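Local coordinates for protein L-lysine 6-oxidase (Marinomonas mediterranea, PDB 3WEU) that oxidises the epsilon-amino group of L-lysine with a cysteine tryptophylquinone cofactor, releasing ammonium and the hydrogen peroxide that makes it antibacterial, at residues Val47-Glu52 with Phe631-Asn636; Glu160-Pro165 with Asn481-Glu486; Asn522-Ser527 with Leu572-Tyr577. One frame throughout, in Å; residues are numbered along the deposited sequence. Where two conformers were deposited one is given.

Contact 1. Residues Val47-Glu52 with Phe631-Asn636; sequences VNFKDE and FIRDRN. With EDO (1,2-ethanediol), chain L.
Phe49 and Phe631 lie almost plane on plane, an offset (parallel-displaced) stack with the rings only 8° from parallel and their centroids 4.2 Å apart. It joins the loop after strand 42-43, in the N-terminal part of the chain, to strand 631-634, which pairs antiparallel with strand 645-648 in a two-stranded sheet near the other end of the sequence. The displacement is large enough that CB of Phe49, rather than its ring, sits over the middle of the Phe631 ring: it lies 3.6 Å from that centroid and 6° off the normal, a CH-pi contact. In return Phe631 CD2 lies over one face of the Phe49 ring, toward its rim. In both residues CG lies anti to the carbonyl carbon, beside the backbone N, and CB points toward the other segment, so the rings meet between the two backbones.

Lys50 approaches the same phenyl group differently. Its extended chain runs past the ring and places CE at the edge, 3.8 Å from Phe631 CE1, while NZ continues to the backbone carbonyls of Glu649, Ser627 and Leu629. Three hydrogen bonds to main-chain oxygens thus hold the ammonium group and, with it, the methylenes that border the aromatic pair. Phe49 is held from its backbone as well, because its N donates to the carboxylate of Glu649.

At the other end of the contact Arg633, its chain bent at chi3, passes near Phe49 CE1 with its guanidinium plane 56° from the ring. From there Arg633 NH1 donates to Val47 O over 2.8 Å, with the acceptor slightly out of the guanidinium plane.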
loop_
_atom_site.group_PDB
_atom_site.type_symbol
_atom_site.label_atom_id
_atom_site.label_comp_id
_atom_site.label_asym_id
_atom_site.label_seq_id
_atom_site.Cartn_x
_atom_site.Cartn_y
_atom_site.Cartn_z
ATOM N N VAL A 47 -1.624 13.155 40.738
ATOM C CA VAL A 47 -3.059 13.049 40.714
ATOM C C VAL A 47 -3.440 12.493 39.357
ATOM O O VAL A 47 -3.836 11.338 39.307
ATOM C CB VAL A 47 -3.707 14.413 41.004
ATOM C CG1 VAL A 47 -5.219 14.314 40.925
ATOM C CG2 VAL A 47 -3.235 14.940 42.371
ATOM N N ASN A 48 -3.364 13.274 38.275
ATOM C CA ASN A 48 -3.610 12.750 36.935
ATOM C C ASN A 48 -2.368 12.689 36.061
ATOM O O ASN A 48 -1.603 13.633 36.061
ATOM C CB ASN A 48 -4.669 13.577 36.231
ATOM C CG ASN A 48 -6.047 13.480 36.900
ATOM O OD1 ASN A 48 -6.439 12.486 37.457
ATOM N ND2 ASN A 48 -6.732 14.556 36.885
ATOM N N PHE A 49 -2.187 11.604 35.317
ATOM C CA PHE A 49 -1.032 11.491 34.468
ATOM C C PHE A 49 -1.176 12.356 33.214
ATOM O O PHE A 49 -0.166 12.702 32.552
ATOM C CB PHE A 49 -0.875 10.051 34.014
ATOM C CG PHE A 49 -0.477 9.119 35.093
ATOM C CD1 PHE A 49 -1.405 8.252 35.662
ATOM C CD2 PHE A 49 0.871 9.086 35.526
ATOM C CE1 PHE A 49 -1.018 7.344 36.661
ATOM C CE2 PHE A 49 1.242 8.155 36.525
ATOM C CZ PHE A 49 0.304 7.329 37.089
ATOM N N LYS A 50 -2.428 12.637 32.861
ATOM C CA LYS A 50 -2.748 13.374 31.642
ATOM C C LYS A 50 -3.403 14.699 32.024
ATOM O O LYS A 50 -4.008 14.833 33.079
ATOM C CB LYS A 50 -3.713 12.616 30.744
ATOM C CG LYS A 50 -3.200 11.249 30.313
ATOM C CD LYS A 50 -4.030 10.709 29.193
ATOM C CE LYS A 50 -3.695 9.262 28.869
ATOM N NZ LYS A 50 -4.491 8.685 27.810
ATOM N N ASP A 51 -3.268 15.677 31.162
ATOM C CA ASP A 51 -3.965 16.945 31.391
ATOM C C ASP A 51 -5.392 16.831 30.947
ATOM O O ASP A 51 -5.877 15.767 30.535
ATOM C CB ASP A 51 -3.218 18.078 30.663
ATOM C CG ASP A 51 -3.312 18.017 29.194
ATOM O OD1 ASP A 51 -4.084 17.252 28.578
ATOM O OD2 ASP A 51 -2.561 18.767 28.577
ATOM N N GLU A 52 -6.123 17.942 31.026
ATOM C CA GLU A 52 -7.548 17.896 30.738
ATOM C C GLU A 52 -7.867 17.559 29.329
ATOM O O GLU A 52 -8.927 17.029 29.073
ATOM C CB GLU A 52 -8.237 19.226 31.126
ATOM C CG GLU A 52 -8.407 19.326 32.634
ATOM C CD GLU A 52 -9.415 20.401 33.041
ATOM O OE1 GLU A 52 -9.547 21.416 32.307
ATOM O OE2 GLU A 52 -10.089 20.220 34.084
ATOM N N PHE A 631 -3.433 4.585 31.744
ATOM C CA PHE A 631 -2.452 4.288 32.770
ATOM C C PHE A 631 -3.088 3.312 33.724
ATOM O O PHE A 631 -4.199 3.563 34.278
ATOM C CB PHE A 631 -2.089 5.548 33.538
ATOM C CG PHE A 631 -1.173 6.444 32.774
ATOM C CD1 PHE A 631 -1.660 7.220 31.729
ATOM C CD2 PHE A 631 0.203 6.388 32.978
ATOM C CE1 PHE A 631 -0.793 7.986 30.950
ATOM C CE2 PHE A 631 1.083 7.165 32.215
ATOM C CZ PHE A 631 0.567 7.980 31.205
ATOM N N ILE A 632 -2.393 2.227 33.936
ATOM C CA ILE A 632 -2.860 1.157 34.849
ATOM C C ILE A 632 -2.383 1.527 36.241
ATOM O O ILE A 632 -1.198 1.681 36.474
ATOM C CB ILE A 632 -2.317 -0.231 34.446
ATOM C CG1 ILE A 632 -2.500 -0.471 32.961
ATOM C CG2 ILE A 632 -2.958 -1.336 35.272
ATOM C CD1 ILE A 632 -3.925 -0.295 32.413
ATOM N N ARG A 633 -3.327 1.673 37.172
ATOM C CA ARG A 633 -3.005 2.138 38.482
ATOM C C ARG A 633 -3.886 1.574 39.602
ATOM O O ARG A 633 -5.026 1.122 39.350
ATOM C CB ARG A 633 -3.014 3.637 38.436
ATOM C CG ARG A 633 -3.930 4.382 39.311
ATOM C CD ARG A 633 -3.789 5.875 39.127
ATOM N NE ARG A 633 -3.128 6.477 40.216
ATOM C CZ ARG A 633 -2.919 7.790 40.303
ATOM N NH1 ARG A 633 -3.289 8.614 39.321
ATOM N NH2 ARG A 633 -2.375 8.296 41.366
ATOM N N ASP A 634 -3.308 1.541 40.809
ATOM C CA ASP A 634 -3.944 0.962 41.929
ATOM C C ASP A 634 -5.016 1.935 42.472
ATOM O O ASP A 634 -4.682 3.015 42.999
ATOM C CB ASP A 634 -2.938 0.575 43.003
ATOM C CG ASP A 634 -3.554 -0.110 44.190
ATOM O OD1 ASP A 634 -4.746 -0.421 44.202
ATOM O OD2 ASP A 634 -2.792 -0.293 45.197
ATOM N N ARG A 635 -6.264 1.549 42.298
ATOM C CA ARG A 635 -7.430 2.309 42.755
ATOM C C ARG A 635 -7.647 2.211 44.282
ATOM O O ARG A 635 -8.474 2.942 44.859
ATOM C CB ARG A 635 -8.645 1.759 42.038
ATOM C CG ARG A 635 -8.678 2.075 40.560
ATOM C CD ARG A 635 -9.187 3.501 40.344
ATOM N NE ARG A 635 -9.870 3.576 39.081
ATOM C CZ ARG A 635 -11.137 3.880 38.876
ATOM N NH1 ARG A 635 -11.961 4.229 39.847
ATOM N NH2 ARG A 635 -11.574 3.870 37.644
ATOM N N ASN A 636 -6.878 1.321 44.917
ATOM C CA ASN A 636 -6.902 1.100 46.357
ATOM C C ASN A 636 -5.567 1.349 47.036
ATOM O O ASN A 636 -5.282 0.748 48.082
ATOM C CB ASN A 636 -7.316 -0.294 46.717
ATOM C CG ASN A 636 -7.924 -0.377 48.097
ATOM O OD1 ASN A 636 -8.498 0.620 48.609
ATOM N ND2 ASN A 636 -7.864 -1.579 48.707
HETATM C C1 EDO L . -4.459 20.623 33.643
HETATM O O1 EDO L . -5.046 20.269 32.414
HETATM C C2 EDO L . -4.328 19.379 34.432
HETATM O O2 EDO L . -2.962 18.922 34.269
#

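Contact 2. Residues Glu160-Pro165 with Asn481-Glu486; sequences ETYLHP and NGLTPE
Tyr162 meets Gly482 with its hydroxyl: OH stops 3.8 Å from Gly482 CA and 4.2 Å from Leu483 CG, the tyrosine and leucine side chains crossing at about a right angle. Beside it, His164 ND1 lies 3.9 Å from Asn481 C, with Gly482 N slightly farther off; the 3.9 Å separation is that of van der Waals packing. The backbone of Gly482 lies against the histidine, with the CA atoms of His164 and Gly482 5.3 Å apart. The glycine's phi of 69° is one that this residue adopts readily.

In the next shell, the tyrosine hydroxyl is hydrogen-bonded to the carboxylate of Asp138, which fixes the hydroxyl end of the side chain against the glycine. CG of Tyr162 lies anti to the backbone N (chi1 -156°), and from there the side chain runs out so that OH comes to Gly482 although CB itself does not point at it. His88 meets the tyrosine ring with planes nearly perpendicular. On the opposing segment, Gln133 of helix 129-134 bonds through NE2 to the carbonyl oxygens of both Asn481 and Leu483, spanning the glycine, and its side chain also touches His164.

The arrangement is that of a helix C-terminus: Gly482 is the residue at which the chain leaves helix 475-481 with positive phi, and the loop between strands 150-154 and 174-175 packs against this exit, joining N-terminal and C-terminal family regions.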
loop_
_atom_site.group_PDB
_atom_site.type_symbol
_atom_site.label_atom_id
_atom_site.label_comp_id
_atom_site.label_asym_id
_atom_site.label_seq_id
_atom_site.Cartn_x
_atom_site.Cartn_y
_atom_site.Cartn_z
ATOM N N GLU A 160 26.311 28.829 19.323
ATOM C CA GLU A 160 27.196 29.102 18.170
ATOM C C GLU A 160 28.482 28.254 18.235
ATOM O O GLU A 160 29.037 27.898 17.231
ATOM C CB GLU A 160 27.557 30.607 18.128
ATOM C CG GLU A 160 26.402 31.470 17.714
ATOM C CD GLU A 160 26.801 32.936 17.575
ATOM O OE1 GLU A 160 27.995 33.216 17.303
ATOM O OE2 GLU A 160 25.919 33.800 17.744
ATOM N N THR A 161 28.949 27.916 19.430
ATOM C CA THR A 161 30.127 27.047 19.558
ATOM C C THR A 161 29.922 25.569 19.159
ATOM O O THR A 161 30.901 24.811 19.166
ATOM C CB THR A 161 30.675 27.087 20.978
ATOM O OG1 THR A 161 29.614 26.766 21.899
ATOM C CG2 THR A 161 31.230 28.511 21.293
ATOM N N TYR A 162 28.666 25.175 18.906
ATOM C CA TYR A 162 28.321 23.816 18.535
ATOM C C TYR A 162 28.243 23.760 17.029
ATOM O O TYR A 162 27.241 24.103 16.392
ATOM C CB TYR A 162 27.015 23.281 19.239
ATOM C CG TYR A 162 27.067 21.744 19.269
ATOM C CD1 TYR A 162 26.367 20.982 18.360
ATOM C CD2 TYR A 162 27.839 21.093 20.166
ATOM C CE1 TYR A 162 26.468 19.583 18.343
ATOM C CE2 TYR A 162 27.961 19.725 20.160
ATOM C CZ TYR A 162 27.277 18.959 19.265
ATOM O OH TYR A 162 27.416 17.592 19.303
ATOM N N LEU A 163 29.316 23.274 16.437
ATOM C CA LEU A 163 29.511 23.472 15.034
ATOM C C LEU A 163 28.703 22.513 14.179
ATOM O O LEU A 163 28.432 22.813 13.002
ATOM C CB LEU A 163 31.008 23.349 14.707
ATOM C CG LEU A 163 31.909 24.353 15.385
ATOM C CD1 LEU A 163 33.389 24.187 14.919
ATOM C CD2 LEU A 163 31.369 25.747 15.102
ATOM N N HIS A 164 28.304 21.368 14.729
ATOM C CA HIS A 164 27.647 20.367 13.882
ATOM C C HIS A 164 26.325 19.849 14.431
ATOM O O HIS A 164 26.201 18.664 14.716
ATOM C CB HIS A 164 28.537 19.176 13.643
ATOM C CG HIS A 164 29.708 19.497 12.812
ATOM N ND1 HIS A 164 30.947 19.709 13.361
ATOM C CD2 HIS A 164 29.828 19.699 11.483
ATOM C CE1 HIS A 164 31.794 20.005 12.393
ATOM N NE2 HIS A 164 31.138 20.021 11.249
ATOM N N PRO A 165 25.348 20.723 14.502
ATOM C CA PRO A 165 24.049 20.268 14.926
ATOM C C PRO A 165 23.394 19.520 13.805
ATOM O O PRO A 165 23.745 19.740 12.643
ATOM C CB PRO A 165 23.295 21.579 15.220
ATOM C CG PRO A 165 23.974 22.618 14.319
ATOM C CD PRO A 165 25.427 22.196 14.344
ATOM N N ASN A 481 33.620 18.632 16.749
ATOM C CA ASN A 481 33.504 17.436 15.900
ATOM C C ASN A 481 32.139 16.837 15.734
ATOM O O ASN A 481 31.864 16.057 14.827
ATOM C CB ASN A 481 34.424 16.409 16.544
ATOM C CG ASN A 481 35.857 16.899 16.587
ATOM O OD1 ASN A 481 36.445 17.188 17.626
ATOM N ND2 ASN A 481 36.409 17.005 15.433
ATOM N N GLY A 482 31.235 17.197 16.625
ATOM C CA GLY A 482 29.939 16.537 16.649
ATOM C C GLY A 482 30.130 15.102 17.114
ATOM O O GLY A 482 31.204 14.711 17.658
ATOM N N LEU A 483 29.055 14.327 16.943
ATOM C CA LEU A 483 29.006 12.993 17.459
ATOM C C LEU A 483 29.467 12.010 16.417
ATOM O O LEU A 483 29.463 12.332 15.240
ATOM C CB LEU A 483 27.562 12.639 17.882
ATOM C CG LEU A 483 27.092 13.452 19.089
ATOM C CD1 LEU A 483 25.595 13.195 19.290
ATOM C CD2 LEU A 483 27.857 13.169 20.383
ATOM N N THR A 484 29.820 10.789 16.835
ATOM C CA THR A 484 30.455 9.831 15.875
ATOM C C THR A 484 29.410 8.797 15.457
ATOM O O THR A 484 29.025 7.964 16.258
ATOM C CB THR A 484 31.643 9.174 16.513
ATOM O OG1 THR A 484 32.361 10.098 17.353
ATOM C CG2 THR A 484 32.568 8.467 15.447
ATOM N N PRO A 485 28.876 8.887 14.238
ATOM C CA PRO A 485 27.686 8.051 13.946
ATOM C C PRO A 485 27.917 6.524 13.970
ATOM O O PRO A 485 27.079 5.735 14.459
ATOM C CB PRO A 485 27.248 8.546 12.545
ATOM C CG PRO A 485 28.467 9.239 11.974
ATOM C CD PRO A 485 29.095 9.901 13.174
ATOM N N GLU A 486 29.092 6.094 13.546
ATOM C CA GLU A 486 29.327 4.671 13.372
ATOM C C GLU A 486 30.006 4.049 14.574
ATOM O O GLU A 486 30.177 2.851 14.610
ATOM C CB GLU A 486 30.100 4.395 12.050
ATOM C CG GLU A 486 31.401 5.072 11.880
ATOM C CD GLU A 486 31.204 6.513 11.376
ATOM O OE1 GLU A 486 30.988 6.797 10.118
ATOM O OE2 GLU A 486 31.255 7.350 12.283
#

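Contact 3. Residues Asn522-Ser527 with Leu572-Tyr577; sequences NFSEPS and LPPAYY. With EDO (1,2-ethanediol), chain J.
Asn522 supplies most of the polar links, using both ends of its amide. ND2 donates to the carbonyl oxygen of Leu572 over 2.8 Å at an N-H...O angle of 163°; the acceptor lies close to the amide plane, although the nitrogen stands well above the plane of the carbonyl. The same ND2 also donates to Ser524 OG at 2.9 Å, so two acceptors near the amide plane fix its rotation. OD1 faces its own chain: Glu525 N meets it in the carbonyl plane on a lone pair, Ser524 N from above that plane. With CG anti to the backbone N (chi1 168°), the amide lies on the side of these following residues.

Main-chain pairing is represented by Phe523 N, which donates to Pro574 O over 3.1 Å within the carbonyl plane. The CA of Asn522 adds a C-H...O contact to that oxygen at 3.4 Å.

Apolar packing centres on one face and one edge of the Phe523 ring. Pro574, preceded by a cis peptide bond, sets CG over one face, 4.3 Å from the centroid and 18° off the normal, a CH-pi contact. At the edge, Phe523 CE2 lies 3.6 Å from Ala575 C; separately, Tyr576 CB packs 4.0 Å from Phe523 CD2.

Asn522 and Ala575 form an antiparallel non-hydrogen-bonded pair with CA atoms 4.0 Å apart. Here the two-stranded sheet of 518-522 and 575-579 ends, and the chain leaving its first strand folds into an Asx motif, OD1 of Asn522 accepting from Ser524 N (the Asx turn) and from Glu525 N.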
loop_
_atom_site.group_PDB
_atom_site.type_symbol
_atom_site.label_atom_id
_atom_site.label_comp_id
_atom_site.label_asym_id
_atom_site.label_seq_id
_atom_site.Cartn_x
_atom_site.Cartn_y
_atom_site.Cartn_z
ATOM N N ASN A 522 7.875 -21.206 19.657
ATOM C CA ASN A 522 8.012 -22.635 19.451
ATOM C C ASN A 522 8.730 -23.226 20.670
ATOM O O ASN A 522 9.726 -22.631 21.146
ATOM C CB ASN A 522 8.898 -22.924 18.213
ATOM C CG ASN A 522 9.294 -24.367 18.159
ATOM O OD1 ASN A 522 10.346 -24.745 18.628
ATOM N ND2 ASN A 522 8.373 -25.192 17.753
ATOM N N PHE A 523 8.351 -24.423 21.089
ATOM C CA PHE A 523 9.102 -25.027 22.167
ATOM C C PHE A 523 9.584 -26.472 21.893
ATOM O O PHE A 523 9.856 -27.228 22.815
ATOM C CB PHE A 523 8.340 -24.952 23.460
ATOM C CG PHE A 523 6.981 -25.581 23.437
ATOM C CD1 PHE A 523 6.797 -26.851 23.921
ATOM C CD2 PHE A 523 5.858 -24.853 23.073
ATOM C CE1 PHE A 523 5.537 -27.448 23.991
ATOM C CE2 PHE A 523 4.589 -25.446 23.117
ATOM C CZ PHE A 523 4.429 -26.748 23.560
ATOM N N SER A 524 9.691 -26.842 20.641
ATOM C CA SER A 524 10.026 -28.248 20.276
ATOM C C SER A 524 11.398 -28.356 19.665
ATOM O O SER A 524 12.025 -29.407 19.708
ATOM C CB SER A 524 9.016 -28.817 19.285
ATOM O OG SER A 524 8.965 -28.045 18.105
ATOM N N GLU A 525 11.884 -27.291 19.050
ATOM C CA GLU A 525 13.166 -27.334 18.321
ATOM C C GLU A 525 13.987 -26.139 18.771
ATOM O O GLU A 525 13.703 -24.980 18.387
ATOM C CB GLU A 525 12.949 -27.235 16.808
ATOM C CG GLU A 525 12.378 -28.532 16.204
ATOM C CD GLU A 525 13.458 -29.624 16.147
ATOM O OE1 GLU A 525 14.639 -29.386 16.491
ATOM O OE2 GLU A 525 13.056 -30.729 15.868
ATOM N N PRO A 526 15.033 -26.404 19.566
ATOM C CA PRO A 526 15.769 -25.310 20.188
ATOM C C PRO A 526 16.343 -24.287 19.231
ATOM O O PRO A 526 16.490 -23.102 19.590
ATOM C CB PRO A 526 16.908 -26.042 20.876
ATOM C CG PRO A 526 16.268 -27.357 21.330
ATOM C CD PRO A 526 15.323 -27.723 20.201
ATOM N N SER A 527 16.685 -24.703 18.000
ATOM C CA SER A 527 17.303 -23.776 17.038
ATOM C C SER A 527 16.304 -22.993 16.144
ATOM O O SER A 527 16.680 -22.119 15.380
ATOM C CB SER A 527 18.315 -24.599 16.156
ATOM O OG SER A 527 17.535 -25.430 15.301
ATOM N N LEU A 572 6.899 -21.864 14.518
ATOM C CA LEU A 572 6.771 -23.299 14.331
ATOM C C LEU A 572 5.916 -23.900 15.422
ATOM O O LEU A 572 6.256 -23.756 16.587
ATOM C CB LEU A 572 8.127 -23.988 14.339
ATOM C CG LEU A 572 8.109 -25.490 14.075
ATOM C CD1 LEU A 572 7.688 -25.758 12.589
ATOM C CD2 LEU A 572 9.438 -26.085 14.423
ATOM N N PRO A 573 4.833 -24.582 15.082
ATOM C CA PRO A 573 4.101 -25.310 16.129
ATOM C C PRO A 573 4.923 -26.494 16.619
ATOM O O PRO A 573 5.687 -27.019 15.828
ATOM C CB PRO A 573 2.908 -25.843 15.412
ATOM C CG PRO A 573 2.814 -25.089 14.140
ATOM C CD PRO A 573 4.178 -24.726 13.762
ATOM N N PRO A 574 4.775 -26.932 17.865
ATOM C CA PRO A 574 3.847 -26.370 18.830
ATOM C C PRO A 574 4.447 -25.153 19.520
ATOM O O PRO A 574 5.688 -25.054 19.698
ATOM C CB PRO A 574 3.625 -27.530 19.823
ATOM C CG PRO A 574 4.983 -28.183 19.830
ATOM C CD PRO A 574 5.390 -28.172 18.355
ATOM N N ALA A 575 3.585 -24.185 19.854
ATOM C CA ALA A 575 4.089 -22.943 20.368
ATOM C C ALA A 575 3.328 -22.499 21.587
ATOM O O ALA A 575 2.200 -22.978 21.828
ATOM C CB ALA A 575 4.032 -21.866 19.336
ATOM N N TYR A 576 3.959 -21.597 22.343
ATOM C CA TYR A 576 3.407 -21.109 23.628
ATOM C C TYR A 576 3.261 -19.603 23.636
ATOM O O TYR A 576 4.128 -18.864 23.202
ATOM C CB TYR A 576 4.310 -21.562 24.804
ATOM C CG TYR A 576 3.614 -21.504 26.149
ATOM C CD1 TYR A 576 2.792 -22.554 26.577
ATOM C CD2 TYR A 576 3.741 -20.404 26.955
ATOM C CE1 TYR A 576 2.182 -22.509 27.797
ATOM C CE2 TYR A 576 3.095 -20.337 28.181
ATOM C CZ TYR A 576 2.312 -21.397 28.579
ATOM O OH TYR A 576 1.685 -21.353 29.775
ATOM N N TYR A 577 2.100 -19.164 24.115
ATOM C CA TYR A 577 1.770 -17.744 24.238
ATOM C C TYR A 577 2.510 -17.090 25.358
ATOM O O TYR A 577 2.304 -17.455 26.564
ATOM C CB TYR A 577 0.257 -17.678 24.510
ATOM C CG TYR A 577 -0.410 -16.338 24.452
ATOM C CD1 TYR A 577 -0.937 -15.847 23.254
ATOM C CD2 TYR A 577 -0.599 -15.592 25.602
ATOM C CE1 TYR A 577 -1.570 -14.638 23.196
ATOM C CE2 TYR A 577 -1.280 -14.381 25.549
ATOM C CZ TYR A 577 -1.754 -13.929 24.342
ATOM O OH TYR A 577 -2.468 -12.777 24.293
HETATM C C1 EDO J . -5.420 -10.466 21.415
HETATM O O1 EDO J . -5.187 -9.271 22.155
HETATM C C2 EDO J . -4.923 -11.608 22.308
HETATM O O2 EDO J . -3.488 -11.743 22.199
#

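Contacts 1 and 2 are largely buried, whereas contact 3 lies at the surface. The first two join loops of the N-terminal family region to distant parts of the chain: contact 1 to a short strand near its end, contact 2 to a helix exit. Contact 3 instead links the ends of two neighbouring strands, 45 residues apart at the closest. Their chemistry differs too: stacked aromatics with one arginine-carbonyl bond in contact 1, van der Waals packing whose polar groups bond to residues outside the two segments in contact 2, and an amide-centred hydrogen-bond network in contact 3. None touches another; nearest atoms are about 15 Å apart for contacts 1 and 3, and about 28 Å for either with contact 2.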